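Local coordinates for cysteine synthase (Fusobacterium nucleatum subsp. nucleatum strain ATCC 25586, PDB 5XEM), which probably makes L-cysteine from O-acetyl-L-serine and hydrogen sulfide with the help of pyridoxal 5'-phosphate, and produces hydrogen sulfide, at residues A[66-71]-A[136-141]; A[70-75]-A[129-134]; A[92-97]-A[111-116]. All blocks are in the same frame, centred on the assembly; numbering follows the deposited sequence. Where two conformers were deposited one is given.

Contact 1: residues A[66-71]-A[136-141]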
loop_
_atom_site.group_PDB
_atom_site.type_symbol
_atom_site.label_atom_id
_atom_site.label_comp_id
_atom_site.label_asym_id
_atom_site.label_seq_id
_atom_site.Cartn_x
_atom_site.Cartn_y
_atom_site.Cartn_z
ATOM N N ASP A 66 -13.763 -24.356 -11.752
ATOM C CA ASP A 66 -12.700 -24.715 -12.682
ATOM C C ASP A 66 -12.598 -23.780 -13.910
ATOM O O ASP A 66 -11.909 -24.096 -14.854
ATOM C CB ASP A 66 -12.839 -26.176 -13.133
ATOM C CG ASP A 66 -14.182 -26.483 -13.772
ATOM O OD1 ASP A 66 -15.176 -25.784 -13.463
ATOM O OD2 ASP A 66 -14.245 -27.437 -14.572
ATOM N N THR A 67 -13.273 -22.635 -13.877
ATOM C CA THR A 67 -13.201 -21.658 -14.973
ATOM C C THR A 67 -11.904 -20.856 -14.863
ATOM O O THR A 67 -11.605 -20.326 -13.787
ATOM C CB THR A 67 -14.364 -20.680 -14.883
ATOM O OG1 THR A 67 -15.577 -21.439 -14.956
ATOM C CG2 THR A 67 -14.300 -19.649 -16.015
ATOM N N VAL A 68 -11.140 -20.809 -15.952
ATOM C CA VAL A 68 -9.910 -20.008 -15.979
ATOM C C VAL A 68 -10.269 -18.560 -16.322
ATOM O O VAL A 68 -10.948 -18.311 -17.329
ATOM C CB VAL A 68 -8.904 -20.582 -16.998
ATOM C CG1 VAL A 68 -7.638 -19.741 -17.065
ATOM C CG2 VAL A 68 -8.545 -22.027 -16.610
ATOM N N ILE A 69 -9.780 -17.616 -15.521
ATOM C CA ILE A 69 -10.000 -16.210 -15.790
ATOM C C ILE A 69 -8.802 -15.765 -16.644
ATOM O O ILE A 69 -7.670 -16.093 -16.319
ATOM C CB ILE A 69 -10.084 -15.371 -14.501
ATOM C CG1 ILE A 69 -11.051 -16.013 -13.496
ATOM C CG2 ILE A 69 -10.443 -13.925 -14.819
ATOM C CD1 ILE A 69 -12.420 -16.348 -14.042
ATOM N N ILE A 70 -9.078 -15.057 -17.730
ATOM C CA ILE A 70 -8.038 -14.599 -18.674
ATOM C C ILE A 70 -8.258 -13.120 -18.977
ATOM O O ILE A 70 -9.359 -12.722 -19.362
ATOM C CB ILE A 70 -8.055 -15.392 -19.998
ATOM C CG1 ILE A 70 -8.090 -16.909 -19.768
ATOM C CG2 ILE A 70 -6.812 -15.022 -20.824
ATOM C CD1 ILE A 70 -8.392 -17.760 -21.009
ATOM N N GLU A 71 -7.236 -12.274 -18.781
ATOM C CA GLU A 71 -7.388 -10.839 -18.977
ATOM C C GLU A 71 -6.123 -10.223 -19.553
ATOM O O GLU A 71 -5.004 -10.624 -19.193
ATOM C CB GLU A 71 -7.764 -10.123 -17.644
ATOM C CG GLU A 71 -8.037 -8.616 -17.751
ATOM C CD GLU A 71 -9.335 -8.257 -18.486
ATOM O OE1 GLU A 71 -9.875 -9.113 -19.221
ATOM O OE2 GLU A 71 -9.825 -7.116 -18.305
ATOM N N LYS A 136 -8.280 -20.915 -26.945
ATOM C CA LYS A 136 -8.323 -22.211 -27.640
ATOM C C LYS A 136 -7.803 -23.379 -26.779
ATOM O O LYS A 136 -8.195 -24.525 -26.982
ATOM C CB LYS A 136 -7.562 -22.131 -28.981
ATOM C CG LYS A 136 -8.115 -21.065 -29.915
ATOM C CD LYS A 136 -7.534 -21.107 -31.329
ATOM C CE LYS A 136 -8.031 -19.904 -32.142
ATOM N NZ LYS A 136 -7.805 -20.033 -33.614
ATOM N N ASN A 137 -6.948 -23.083 -25.808
ATOM C CA ASN A 137 -6.340 -24.104 -24.954
ATOM C C ASN A 137 -7.100 -24.371 -23.659
ATOM O O ASN A 137 -6.610 -25.138 -22.822
ATOM C CB ASN A 137 -4.902 -23.715 -24.577
ATOM C CG ASN A 137 -3.965 -23.698 -25.764
ATOM O OD1 ASN A 137 -4.102 -24.487 -26.708
ATOM N ND2 ASN A 137 -2.995 -22.795 -25.723
ATOM N N GLU A 138 -8.274 -23.751 -23.484
ATOM C CA GLU A 138 -9.058 -23.932 -22.267
ATOM C C GLU A 138 -10.475 -24.448 -22.519
ATOM O O GLU A 138 -11.192 -23.959 -23.404
ATOM C CB GLU A 138 -9.191 -22.615 -21.493
ATOM C CG GLU A 138 -7.900 -22.089 -20.916
ATOM C CD GLU A 138 -7.246 -23.016 -19.916
ATOM O OE1 GLU A 138 -7.856 -23.976 -19.393
ATOM O OE2 GLU A 138 -6.070 -22.736 -19.634
ATOM N N LYS A 139 -10.868 -25.411 -21.699
ATOM C CA LYS A 139 -12.215 -25.943 -21.725
ATOM C C LYS A 139 -13.255 -24.956 -21.153
ATOM O O LYS A 139 -14.391 -24.876 -21.653
ATOM C CB LYS A 139 -12.233 -27.268 -20.952
ATOM C CG LYS A 139 -13.601 -27.906 -20.841
ATOM C CD LYS A 139 -13.532 -29.269 -20.151
ATOM C CE LYS A 139 -14.768 -29.514 -19.291
ATOM N NZ LYS A 139 -16.005 -29.081 -19.995
ATOM N N LYS A 140 -12.887 -24.225 -20.095
ATOM C CA LYS A 140 -13.807 -23.287 -19.435
ATOM C C LYS A 140 -13.019 -22.000 -19.160
ATOM O O LYS A 140 -11.941 -22.069 -18.565
ATOM C CB LYS A 140 -14.302 -23.850 -18.093
ATOM C CG LYS A 140 -15.208 -25.086 -18.160
ATOM C CD LYS A 140 -15.956 -25.183 -16.838
ATOM C CE LYS A 140 -16.824 -26.405 -16.683
ATOM N NZ LYS A 140 -17.315 -26.351 -15.270
ATOM N N TYR A 141 -13.530 -20.849 -19.593
ATOM C CA TYR A 141 -12.865 -19.583 -19.312
ATOM C C TYR A 141 -13.867 -18.455 -19.250
ATOM O O TYR A 141 -15.009 -18.590 -19.712
ATOM C CB TYR A 141 -11.761 -19.286 -20.330
ATOM C CG TYR A 141 -12.232 -19.203 -21.754
ATOM C CD1 TYR A 141 -12.850 -18.066 -22.218
ATOM C CD2 TYR A 141 -12.056 -20.276 -22.647
ATOM C CE1 TYR A 141 -13.296 -17.984 -23.521
ATOM C CE2 TYR A 141 -12.480 -20.195 -23.960
ATOM C CZ TYR A 141 -13.115 -19.052 -24.383
ATOM O OH TYR A 141 -13.561 -18.952 -25.676
#

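Contact 2: residues A[70-75]-A[129-134]. With 85F ((2R)-2-azanyl-3-[(2R)-2-azanyl-3-oxidanyl-3-oxidanylidene-propyl]sulfanyl-propanoic acid), chain C.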
loop_
_atom_site.group_PDB
_atom_site.type_symbol
_atom_site.label_atom_id
_atom_site.label_comp_id
_atom_site.label_asym_id
_atom_site.label_seq_id
_atom_site.Cartn_x
_atom_site.Cartn_y
_atom_site.Cartn_z
ATOM N N ILE A 70 -9.078 -15.057 -17.730
ATOM C CA ILE A 70 -8.038 -14.599 -18.674
ATOM C C ILE A 70 -8.258 -13.120 -18.977
ATOM O O ILE A 70 -9.359 -12.722 -19.362
ATOM C CB ILE A 70 -8.055 -15.392 -19.998
ATOM C CG1 ILE A 70 -8.090 -16.909 -19.768
ATOM C CG2 ILE A 70 -6.812 -15.022 -20.824
ATOM C CD1 ILE A 70 -8.392 -17.760 -21.009
ATOM N N GLU A 71 -7.236 -12.274 -18.781
ATOM C CA GLU A 71 -7.388 -10.839 -18.977
ATOM C C GLU A 71 -6.123 -10.223 -19.553
ATOM O O GLU A 71 -5.004 -10.624 -19.193
ATOM C CB GLU A 71 -7.764 -10.123 -17.644
ATOM C CG GLU A 71 -8.037 -8.616 -17.751
ATOM C CD GLU A 71 -9.335 -8.257 -18.486
ATOM O OE1 GLU A 71 -9.875 -9.113 -19.221
ATOM O OE2 GLU A 71 -9.825 -7.116 -18.305
ATOM N N ALA A 72 -6.325 -9.262 -20.454
ATOM C CA ALA A 72 -5.262 -8.363 -20.920
ATOM C C ALA A 72 -5.202 -7.104 -20.044
ATOM O O ALA A 72 -6.222 -6.415 -19.827
ATOM C CB ALA A 72 -5.483 -7.989 -22.377
ATOM N N THR A 73 -4.001 -6.771 -19.589
ATOM C CA THR A 73 -3.849 -5.652 -18.667
ATOM C C THR A 73 -2.485 -4.999 -18.808
ATOM O O THR A 73 -1.532 -5.638 -19.252
ATOM C CB THR A 73 -4.043 -6.149 -17.211
ATOM O OG1 THR A 73 -3.777 -5.075 -16.298
ATOM C CG2 THR A 73 -3.122 -7.278 -16.890
ATOM N N SER A 74 -2.397 -3.735 -18.428
ATOM C CA SER A 74 -1.090 -3.060 -18.287
ATOM C C SER A 74 -0.466 -3.308 -16.923
ATOM O O SER A 74 0.694 -2.929 -16.681
ATOM C CB SER A 74 -1.218 -1.561 -18.534
ATOM O OG SER A 74 -2.074 -0.971 -17.585
ATOM N N GLY A 75 -1.238 -3.892 -16.012
ATOM C CA GLY A 75 -0.731 -4.302 -14.722
ATOM C C GLY A 75 -1.777 -4.276 -13.621
ATOM O O GLY A 75 -2.015 -5.292 -12.974
ATOM N N GLU A 129 -5.017 -9.615 -28.701
ATOM C CA GLU A 129 -4.859 -10.618 -29.743
ATOM C C GLU A 129 -4.319 -11.942 -29.171
ATOM O O GLU A 129 -4.761 -13.025 -29.571
ATOM C CB GLU A 129 -3.951 -10.100 -30.864
ATOM C CG GLU A 129 -4.599 -8.982 -31.686
ATOM C CD GLU A 129 -3.641 -8.359 -32.693
ATOM O OE1 GLU A 129 -2.435 -8.681 -32.652
ATOM O OE2 GLU A 129 -4.098 -7.534 -33.514
ATOM N N LYS A 130 -3.400 -11.862 -28.213
ATOM C CA LYS A 130 -2.849 -13.070 -27.598
ATOM C C LYS A 130 -3.941 -13.874 -26.849
ATOM O O LYS A 130 -3.863 -15.118 -26.762
ATOM C CB LYS A 130 -1.694 -12.700 -26.659
ATOM C CG LYS A 130 -1.005 -13.861 -25.969
ATOM C CD LYS A 130 -0.218 -14.723 -26.944
ATOM C CE LYS A 130 0.652 -15.723 -26.195
ATOM N NZ LYS A 130 1.563 -16.480 -27.112
ATOM N N LEU A 131 -4.947 -13.179 -26.313
ATOM C CA LEU A 131 -6.024 -13.881 -25.595
ATOM C C LEU A 131 -6.686 -14.939 -26.471
ATOM O O LEU A 131 -7.092 -15.998 -25.964
ATOM C CB LEU A 131 -7.105 -12.924 -25.074
ATOM C CG LEU A 131 -6.692 -11.856 -24.068
ATOM C CD1 LEU A 131 -7.907 -11.070 -23.614
ATOM C CD2 LEU A 131 -5.981 -12.459 -22.864
ATOM N N GLU A 132 -6.749 -14.687 -27.787
ATOM C CA GLU A 132 -7.393 -15.616 -28.717
ATOM C C GLU A 132 -6.757 -16.985 -28.673
ATOM O O GLU A 132 -7.458 -18.005 -28.647
ATOM C CB GLU A 132 -7.397 -15.074 -30.164
ATOM C CG GLU A 132 -8.209 -13.801 -30.332
ATOM C CD GLU A 132 -9.619 -13.962 -29.771
ATOM O OE1 GLU A 132 -10.212 -15.035 -30.020
ATOM O OE2 GLU A 132 -10.091 -13.061 -29.045
ATOM N N GLU A 133 -5.432 -16.999 -28.639
ATOM C CA GLU A 133 -4.635 -18.202 -28.465
ATOM C C GLU A 133 -4.860 -18.881 -27.098
ATOM O O GLU A 133 -5.031 -20.088 -27.018
ATOM C CB GLU A 133 -3.177 -17.773 -28.659
ATOM C CG GLU A 133 -2.073 -18.796 -28.581
ATOM C CD GLU A 133 -0.720 -18.135 -28.882
ATOM O OE1 GLU A 133 -0.645 -17.290 -29.805
ATOM O OE2 GLU A 133 0.258 -18.427 -28.165
ATOM N N LEU A 134 -4.891 -18.118 -26.017
ATOM C CA LEU A 134 -5.126 -18.724 -24.708
ATOM C C LEU A 134 -6.530 -19.364 -24.623
ATOM O O LEU A 134 -6.710 -20.394 -23.973
ATOM C CB LEU A 134 -4.931 -17.694 -23.608
ATOM C CG LEU A 134 -3.567 -16.990 -23.580
ATOM C CD1 LEU A 134 -3.489 -16.062 -22.378
ATOM C CD2 LEU A 134 -2.436 -18.013 -23.581
HETATM N N 85F C . -4.875 0.613 -16.350
HETATM C CA 85F C . -5.425 -0.545 -17.086
HETATM C CB 85F C . -5.069 -0.449 -18.586
HETATM S SG 85F C . -5.935 0.835 -19.456
HETATM C CD 85F C . -5.462 0.682 -21.192
HETATM C CE 85F C . -3.948 0.869 -21.474
HETATM N NZ2 85F C . -3.423 2.089 -20.846
HETATM C CZ1 85F C . -3.771 0.984 -23.012
HETATM O OH1 85F C . -2.617 1.330 -23.407
HETATM O OH2 85F C . -4.739 0.755 -23.791
HETATM C C 85F C . -4.909 -1.849 -16.518
HETATM O OXT 85F C . -4.531 -1.839 -15.336
HETATM O O 85F C . -4.941 -2.859 -17.265
#

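Contact 3: residues A[92-97]-A[111-116]. With CA (calcium ion), chain G; ACT (acetate ion), chain E.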
loop_
_atom_site.group_PDB
_atom_site.type_symbol
_atom_site.label_atom_id
_atom_site.label_comp_id
_atom_site.label_asym_id
_atom_site.label_seq_id
_atom_site.Cartn_x
_atom_site.Cartn_y
_atom_site.Cartn_z
ATOM N N LEU A 92 -6.006 -17.894 -12.753
ATOM C CA LEU A 92 -5.940 -16.636 -13.502
ATOM C C LEU A 92 -4.725 -16.694 -14.442
ATOM O O LEU A 92 -3.639 -17.150 -14.028
ATOM C CB LEU A 92 -5.774 -15.452 -12.527
ATOM C CG LEU A 92 -5.609 -14.044 -13.151
ATOM C CD1 LEU A 92 -6.869 -13.623 -13.917
ATOM C CD2 LEU A 92 -5.260 -13.009 -12.074
ATOM N N LYS A 93 -4.929 -16.282 -15.689
ATOM C CA LYS A 93 -3.869 -16.049 -16.661
ATOM C C LYS A 93 -3.984 -14.602 -17.112
ATOM O O LYS A 93 -5.077 -14.127 -17.403
ATOM C CB LYS A 93 -3.997 -16.992 -17.862
ATOM C CG LYS A 93 -3.912 -18.470 -17.545
ATOM C CD LYS A 93 -3.846 -19.287 -18.825
ATOM C CE LYS A 93 -3.738 -20.766 -18.504
ATOM N NZ LYS A 93 -3.196 -21.561 -19.653
ATOM N N ILE A 94 -2.854 -13.892 -17.130
ATOM C CA ILE A 94 -2.823 -12.504 -17.500
ATOM C C ILE A 94 -1.857 -12.312 -18.675
ATOM O O ILE A 94 -0.806 -12.948 -18.732
ATOM C CB ILE A 94 -2.382 -11.642 -16.302
ATOM C CG1 ILE A 94 -3.485 -11.618 -15.231
ATOM C CG2 ILE A 94 -1.954 -10.267 -16.764
ATOM C CD1 ILE A 94 -4.719 -10.866 -15.619
ATOM N N VAL A 95 -2.249 -11.472 -19.617
ATOM C CA VAL A 95 -1.375 -11.052 -20.725
ATOM C C VAL A 95 -1.080 -9.592 -20.558
ATOM O O VAL A 95 -2.008 -8.775 -20.412
ATOM C CB VAL A 95 -1.991 -11.273 -22.112
ATOM C CG1 VAL A 95 -0.973 -10.931 -23.191
ATOM C CG2 VAL A 95 -2.457 -12.726 -22.249
ATOM N N MET A 96 0.207 -9.244 -20.606
ATOM C CA MET A 96 0.652 -7.875 -20.370
ATOM C C MET A 96 1.799 -7.506 -21.309
ATOM O O MET A 96 2.546 -8.388 -21.721
ATOM C CB MET A 96 1.136 -7.752 -18.917
ATOM C CG MET A 96 1.433 -6.336 -18.435
ATOM S SD MET A 96 1.816 -6.267 -16.668
ATOM C CE MET A 96 3.152 -7.463 -16.631
ATOM N N PRO A 97 1.957 -6.206 -21.609
ATOM C CA PRO A 97 3.148 -5.804 -22.366
ATOM C C PRO A 97 4.426 -5.933 -21.535
ATOM O O PRO A 97 4.423 -5.591 -20.354
ATOM C CB PRO A 97 2.896 -4.318 -22.659
ATOM C CG PRO A 97 1.445 -4.103 -22.465
ATOM C CD PRO A 97 1.079 -5.057 -21.358
ATOM N N TYR A 111 0.678 -13.471 -6.155
ATOM C CA TYR A 111 -0.676 -13.910 -5.905
ATOM C C TYR A 111 -1.019 -15.208 -6.629
ATOM O O TYR A 111 -2.128 -15.681 -6.510
ATOM C CB TYR A 111 -1.685 -12.851 -6.332
ATOM C CG TYR A 111 -1.660 -11.579 -5.524
ATOM C CD1 TYR A 111 -2.090 -11.566 -4.213
ATOM C CD2 TYR A 111 -1.210 -10.382 -6.089
ATOM C CE1 TYR A 111 -2.073 -10.399 -3.470
ATOM C CE2 TYR A 111 -1.211 -9.207 -5.354
ATOM C CZ TYR A 111 -1.650 -9.215 -4.062
ATOM O OH TYR A 111 -1.631 -8.055 -3.316
ATOM N N GLY A 112 -0.075 -15.794 -7.356
ATOM C CA GLY A 112 -0.328 -17.070 -8.058
ATOM C C GLY A 112 -0.624 -16.961 -9.549
ATOM O O GLY A 112 -0.876 -17.983 -10.196
ATOM N N THR A 113 -0.553 -15.764 -10.113
ATOM C CA THR A 113 -0.954 -15.538 -11.494
ATOM C C THR A 113 0.043 -16.155 -12.456
ATOM O O THR A 113 1.250 -16.138 -12.197
ATOM C CB THR A 113 -1.049 -14.034 -11.808
ATOM O OG1 THR A 113 -1.761 -13.374 -10.768
ATOM C CG2 THR A 113 -1.768 -13.779 -13.155
ATOM N N GLU A 114 -0.445 -16.703 -13.569
ATOM C CA GLU A 114 0.431 -16.975 -14.709
ATOM C C GLU A 114 0.459 -15.754 -15.627
ATOM O O GLU A 114 -0.591 -15.304 -16.080
ATOM C CB GLU A 114 -0.043 -18.195 -15.500
ATOM C CG GLU A 114 0.916 -18.559 -16.628
ATOM C CD GLU A 114 0.352 -19.593 -17.577
ATOM O OE1 GLU A 114 -0.554 -20.355 -17.181
ATOM O OE2 GLU A 114 0.830 -19.660 -18.730
ATOM N N VAL A 115 1.660 -15.224 -15.904
ATOM C CA VAL A 115 1.831 -13.961 -16.625
ATOM C C VAL A 115 2.473 -14.270 -17.979
ATOM O O VAL A 115 3.506 -14.925 -18.037
ATOM C CB VAL A 115 2.674 -12.937 -15.840
ATOM C CG1 VAL A 115 2.880 -11.648 -16.651
ATOM C CG2 VAL A 115 2.018 -12.609 -14.492
ATOM N N ILE A 116 1.819 -13.846 -19.060
ATOM C CA ILE A 116 2.280 -14.055 -20.437
ATOM C C ILE A 116 2.541 -12.666 -21.018
ATOM O O ILE A 116 1.707 -11.754 -20.865
ATOM C CB ILE A 116 1.205 -14.773 -21.264
ATOM C CG1 ILE A 116 1.037 -16.203 -20.756
ATOM C CG2 ILE A 116 1.562 -14.767 -22.747
ATOM C CD1 ILE A 116 -0.333 -16.763 -20.962
HETATM CA CA CA G . -2.162 -19.828 -10.536
HETATM C C ACT E . -4.041 -17.845 -9.497
HETATM O O ACT E . -3.598 -18.670 -8.638
HETATM O OXT ACT E . -3.911 -18.099 -10.722
HETATM C CH3 ACT E . -4.714 -16.574 -9.026
HETATM O O HOH W 1 -2.580 -19.408 -12.979
HETATM O O HOH W 2 -0.884 -20.598 -21.124
HETATM O O HOH W 3 -1.020 -20.628 -8.533
HETATM O O HOH W 4 -0.233 -20.767 -11.604
#

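Contact 1: residues A[66-71]-A[136-141]
Val68 and Tyr141 pair in parallel at the margin of the four-stranded parallel sheet of this pyridoxal-phosphate enzyme, where strand 68-72 meets the short outermost strand 141-142. The amide of Val68 donates to Lys140 O over 3.0 Å in a nearly straight bond, 170° at the hydrogen, although the donor stands above the carbonyl plane. Backbone bonds of Val68 and Ile70 with Phe142 carry the pairing on, and a CA-H...O contact adds to it, with Tyr141 CA 3.0 Å from Val68 O. Before the strand begins, Lys140 reaches across to Asp66. Its chain is extended beyond CG and delivers NZ to the syn lone pair of Asp66 OD1, 2.9 Å away, while Asp66 OD2 makes a weak second bond to the same NZ. On the face that carries Val68, Glu138 bends at chi2 (-61°) and crosses the valine at about a right angle, with Glu138 OE1 3.5 Å from Val68 CG2. The methyl of Thr67 packs on the backbone of Tyr141. Farther along the strand, Ile70 CD1 approaches the base of the tyrosine ring obliquely, ending 3.8 Å from Tyr141 CB. Farther out, Asp64 also pairs with Lys140, so that the ammonium group has two carboxylates as partners. Glu138 OE2 is paired with Lys93 of strand 92-97, and the glutamate thus spans strand 68-72, while Thr67 OG1 is bonded to Asp64 N.

Contact 2: residues A[70-75]-A[129-134]
Thr73 OG1 is gripped from several directions: it donates to the carboxylate atom O of the bound lanthionine at 2.7 Å and accepts from Gly75 N at 2.8 Å, closing an ST turn, while the amide of Gly78 bonds to it as well. A second bond, from Ser74 N at 2.9 Å, reaches the same lanthionine O, so both groups hold that oxygen at the C-terminal end of strand 68-72. Gly75 is the N-cap of helix 76-88, whose N-terminal end probably helps to stabilise the carboxylate; Thr77 N also bonds the lanthionine. Behind this pocket loop, Glu71 points away from helix 123-136 and bonds to the amides of Asn145 and Gln146, while the strand rests on that helix mainly through apolar side chains. Ile70 holds CG2 opposite its backbone N, with CG1 at chi1 -49°, and this methyl meets Leu131 CD2 at 3.4 Å, tighter than usual. Leu134 CD1 touches the same methyl at 3.8 Å. The other branch of Leu131 lies over Ala72, with CD1 4.1 Å from its CB. Strand 70-72 and helix 129-134 run nearly antiparallel, their axes 8.7 Å apart; both leucines also pack on Val95 of strand 92-97, and Leu134 on Ile116 of strand 114-118.

Contact 3: residues A[92-97]-A[111-116]
A chi1 of -46° sets Thr113 OG1 beside the backbone N and CG2 opposite it, while Leu92 (chi1 177°) sends CD2 across the threonine at a slant. The methyl packs against both Ile94 CG1, at 3.5 Å, which is tight for two carbons, and Leu92 CD2, at 3.7 Å; the hydroxyl is bonded to Met108 O in helix 103-110. Strands 92-97 and 114-118 are neighbouring parallel strands of a beta-alpha-beta unit, connected through that helix. Four backbone bonds join them, the shortest from Ile116 N to Ile94 O at 2.8 Å. On the face of Lys93, that lysine and Glu114 lie side by side and point the same way. Their salt bridge is long, 3.8 Å from Lys93 NZ to Glu114 OE1, and a water links NZ to OE2, while Glu138 is the stronger partner of the lysine. Where helix 103-110 ends, Gly112 closes a Schellman motif at positive phi and gives its carbonyl O to a calcium ion at 2.3 Å. Both oxygens of an acetate, probably from the crystallisation liquor, and three waters are its other ligands in this structure; Leu92 N binds the acetate, and one water donates to Leu92 O. The ion thus has oxygen donors throughout, as calcium prefers.

Overall arrangement
All three contacts involve the four-stranded parallel sheet, ordered 114-118, 92-97, 68-72, 141-142. Contacts 1 and 3 pair its two outer strands with the inner ones, while contact 2 lays helix 123-136 against it. Contacts 1 and 2 share strand 68-72, including Ile70, and their centres are 11 Å apart; contact 3 is 13 Å from contact 1 and 9 Å from contact 2. Along the chain, contact 3 is nested within the loops closed by the other two. The inner strands join directly, with Ile69 O and Glu71 O facing Lys93 N and Val95 N as probable hydrogen bonds. The sheet carries the calcium bound by Gly112 near one end of its strands, and the lanthionine loop follows the C-terminal end of strand 68-72.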